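Local coordinates for protein beta-lactamase (Burkholderia cenocepacia, PDB 5E2G) that probably hydrolyses the amide bond of beta-lactam antibiotics, as a member of the class C beta-lactamase family of serine hydrolases, at residues Q166-L171 with W216-G221. Numbering follows the deposited sequence.
Sequences QDFATL and WQPAYG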
ATOM      1  N   GLN A 166       6.346  16.489 -13.264  1.00 16.13           N
ATOM      2  CA  GLN A 166       5.503  17.120 -12.262  1.00 16.47           C
ATOM      3  C   GLN A 166       6.055  16.858 -10.865  1.00 16.61           C
ATOM      4  O   GLN A 166       6.859  15.947 -10.647  1.00 16.30           O
ATOM      5  CB  GLN A 166       4.052  16.640 -12.391  1.00 16.04           C
ATOM      6  CG  GLN A 166       3.051  17.357 -11.487  1.00 16.50           C
ATOM      7  CD  GLN A 166       3.055  18.872 -11.657  1.00 17.40           C
ATOM      8  OE1 GLN A 166       3.736  19.599 -10.935  1.00 18.01           O
ATOM      9  NE2 GLN A 166       2.269  19.351 -12.603  1.00 22.77           N
ATOM     10  N   ASP A 167       5.653  17.740  -9.947  1.00 17.22           N
ATOM     11  CA  ASP A 167       5.763  17.540  -8.509  1.00 17.40           C
ATOM     12  C   ASP A 167       5.057  16.251  -8.096  1.00 16.62           C
ATOM     13  O   ASP A 167       3.979  15.932  -8.599  1.00 16.20           O
ATOM     14  CB  ASP A 167       5.142  18.767  -7.823  1.00 21.10           C
ATOM     15  CG  ASP A 167       5.076  18.658  -6.312  1.00 20.39           C
ATOM     16  OD1 ASP A 167       6.129  18.782  -5.647  1.00 19.89           O
ATOM     17  OD2 ASP A 167       3.949  18.515  -5.788  1.00 18.39           O
ATOM     18  N   PHE A 168       5.669  15.495  -7.178  1.00 16.51           N
ATOM     19  CA  PHE A 168       5.084  14.210  -6.797  1.00 18.68           C
ATOM     20  C   PHE A 168       3.711  14.382  -6.143  1.00 20.34           C
ATOM     21  O   PHE A 168       2.720  13.783  -6.585  1.00 17.99           O
ATOM     22  CB  PHE A 168       6.010  13.428  -5.861  1.00 15.84           C
ATOM     23  CG  PHE A 168       5.382  12.160  -5.363  1.00 15.91           C
ATOM     24  CD1 PHE A 168       5.357  11.029  -6.165  1.00 17.53           C
ATOM     25  CD2 PHE A 168       4.750  12.116  -4.129  1.00 18.45           C
ATOM     26  CE1 PHE A 168       4.743   9.854  -5.732  1.00 16.38           C
ATOM     27  CE2 PHE A 168       4.135  10.956  -3.690  1.00 16.67           C
ATOM     28  CZ  PHE A 168       4.127   9.824  -4.499  1.00 15.76           C
ATOM     29  N   ALA A 169       3.639  15.170  -5.059  1.00 16.52           N
ATOM     30  CA  ALA A 169       2.378  15.319  -4.328  1.00 16.66           C
ATOM     31  C   ALA A 169       1.264  15.862  -5.216  1.00 17.15           C
ATOM     32  O   ALA A 169       0.096  15.486  -5.049  1.00 16.65           O
ATOM     33  CB  ALA A 169       2.572  16.221  -3.105  1.00 17.54           C
ATOM     34  N   THR A 170       1.611  16.730  -6.173  1.00 18.21           N
ATOM     35  CA  THR A 170       0.639  17.242  -7.136  1.00 17.11           C
ATOM     36  C   THR A 170       0.090  16.128  -8.020  1.00 16.32           C
ATOM     37  O   THR A 170      -1.108  16.086  -8.310  1.00 21.51           O
ATOM     38  CB  THR A 170       1.296  18.333  -7.984  1.00 17.62           C
ATOM     39  OG1 THR A 170       1.735  19.392  -7.126  1.00 18.50           O
ATOM     40  CG2 THR A 170       0.330  18.878  -9.021  1.00 17.83           C
ATOM     41  N   LEU A 171       0.953  15.221  -8.470  1.00 17.04           N
ATOM     42  CA  LEU A 171       0.501  14.099  -9.287  1.00 17.75           C
ATOM     43  C   LEU A 171      -0.479  13.214  -8.532  1.00 16.41           C
ATOM     44  O   LEU A 171      -1.396  12.649  -9.129  1.00 16.52           O
ATOM     45  CB  LEU A 171       1.696  13.271  -9.745  1.00 17.20           C
ATOM     46  CG  LEU A 171       2.567  13.822 -10.873  1.00 16.83           C
ATOM     47  CD1 LEU A 171       3.878  13.065 -10.954  1.00 14.43           C
ATOM     48  CD2 LEU A 171       1.811  13.749 -12.188  1.00 14.95           C
ATOM     49  N   TRP A 216       9.241  10.629   2.030  1.00 30.64           N
ATOM     50  CA  TRP A 216       8.134  10.267   2.911  1.00 33.15           C
ATOM     51  C   TRP A 216       6.819  10.180   2.160  1.00 27.89           C
ATOM     52  O   TRP A 216       5.955   9.374   2.518  1.00 31.52           O
ATOM     53  CB  TRP A 216       7.993  11.283   4.046  1.00 42.21           C
ATOM     54  CG  TRP A 216       7.437  12.617   3.610  1.00 44.81           C
ATOM     55  CD1 TRP A 216       8.149  13.702   3.170  1.00 44.69           C
ATOM     56  CD2 TRP A 216       6.052  13.003   3.570  1.00 42.85           C
ATOM     57  NE1 TRP A 216       7.293  14.735   2.860  1.00 44.95           N
ATOM     58  CE2 TRP A 216       6.002  14.334   3.100  1.00 42.15           C
ATOM     59  CE3 TRP A 216       4.852  12.352   3.889  1.00 36.08           C
ATOM     60  CZ2 TRP A 216       4.795  15.024   2.934  1.00 34.70           C
ATOM     61  CZ3 TRP A 216       3.656  13.044   3.731  1.00 29.40           C
ATOM     62  CH2 TRP A 216       3.639  14.362   3.256  1.00 29.21           C
ATOM     63  N   GLN A 217       6.630  11.018   1.150  1.00 24.84           N
ATOM     64  CA  GLN A 217       5.370  10.997   0.412  1.00 25.00           C
ATOM     65  C   GLN A 217       5.193   9.715  -0.388  1.00 25.78           C
ATOM     66  O   GLN A 217       4.119   9.095  -0.288  1.00 25.54           O
ATOM     67  CB  GLN A 217       5.279  12.229  -0.488  1.00 28.75           C
ATOM     68  CG  GLN A 217       6.192  13.355  -0.070  1.00 34.85           C
ATOM     69  CD  GLN A 217       6.127  14.524  -1.018  1.00 39.61           C
ATOM     70  OE1 GLN A 217       6.789  14.532  -2.056  1.00 40.84           O
ATOM     71  NE2 GLN A 217       5.320  15.522  -0.673  1.00 44.18           N
ATOM     72  N   PRO A 218       6.171   9.256  -1.183  1.00 25.70           N
ATOM     73  CA  PRO A 218       5.913   8.066  -2.006  1.00 26.99           C
ATOM     74  C   PRO A 218       5.828   6.784  -1.207  1.00 28.86           C
ATOM     75  O   PRO A 218       5.164   5.843  -1.654  1.00 34.80           O
ATOM     76  CB  PRO A 218       7.107   8.038  -2.978  1.00 27.25           C
ATOM     77  CG  PRO A 218       7.805   9.340  -2.819  1.00 26.82           C
ATOM     78  CD  PRO A 218       7.535   9.767  -1.417  1.00 24.00           C
ATOM     79  N   ALA A 219       6.463   6.715  -0.040  1.00 23.36           N
ATOM     80  CA  ALA A 219       6.566   5.455   0.682  1.00 24.37           C
ATOM     81  C   ALA A 219       5.468   5.269   1.720  1.00 27.55           C
ATOM     82  O   ALA A 219       5.015   4.141   1.936  1.00 26.36           O
ATOM     83  CB  ALA A 219       7.940   5.350   1.352  1.00 25.90           C
ATOM     84  N   TYR A 220       5.026   6.346   2.369  1.00 28.00           N
ATOM     85  CA  TYR A 220       4.047   6.180   3.448  1.00 27.09           C
ATOM     86  C   TYR A 220       3.248   7.448   3.712  1.00 24.60           C
ATOM     87  O   TYR A 220       2.725   7.598   4.820  1.00 29.34           O
ATOM     88  CB  TYR A 220       4.753   5.742   4.734  1.00 32.06           C
ATOM     89  CG  TYR A 220       5.934   6.616   5.125  1.00 41.20           C
ATOM     90  CD1 TYR A 220       7.221   6.313   4.686  1.00 41.87           C
ATOM     91  CD2 TYR A 220       5.766   7.740   5.942  1.00 47.16           C
ATOM     92  CE1 TYR A 220       8.308   7.101   5.039  1.00 45.41           C
ATOM     93  CE2 TYR A 220       6.855   8.536   6.307  1.00 49.40           C
ATOM     94  CZ  TYR A 220       8.125   8.206   5.850  1.00 48.54           C
ATOM     95  OH  TYR A 220       9.216   8.974   6.193  1.00 50.28           O
ATOM     96  N   GLY A 221       3.137   8.359   2.753  1.00 22.30           N
ATOM     97  CA  GLY A 221       2.571   9.665   3.001  1.00 21.71           C
ATOM     98  C   GLY A 221       1.068   9.767   2.937  1.00 21.13           C
ATOM     99  O   GLY A 221       0.542  10.860   3.157  1.00 20.10           O
TER
HETATM  100  O   HOH W   1       5.849  16.586  -3.917  1.00 19.64           O
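Gln217 OE1 and Asp167 OD1 both accept a hydrogen bond from one water, whose oxygen lies 2.9 Å from Gln217 OE1 and 2.8 Å from Asp167 OD1; the same water accepts from Ala169 N, so three groups grip it between two helices of the class C beta-lactamase fold. The bridge builds on an N-cap: Asp167 stands just before helix 168-180, and its OD2 receives Thr170 N (3.0 Å) and Thr170 OG1 (2.7 Å), both on the anti side and out of the carboxylate plane. A short acid suits this place because one oxygen caps the first turn while the other reaches the water. Beside the water bridge, apolar groups meet. Phe168 leaves its helix with CG trans to the backbone N (chi1 175°), which brings the ring against helix 216-220, where Phe168 CE2 lies 3.6 Å from Gln217 CB. The flat phenyl also touches Ala161 of helix 150-164 and Thr68 of helix 64-77, in keeping with its burial. Gln217, extended beyond CG, runs past the ring in the opposite direction, its amide turned 44° from the ring plane; Ala169's small methyl leaves room for Gln217 NE2, 3.7 Å from Ala169 CB. Compact and rigid, Pro218 lays CG over the phenyl face in a CH-pi contact, 4.1 Å from the Phe168 ring centroid and 10° off its normal.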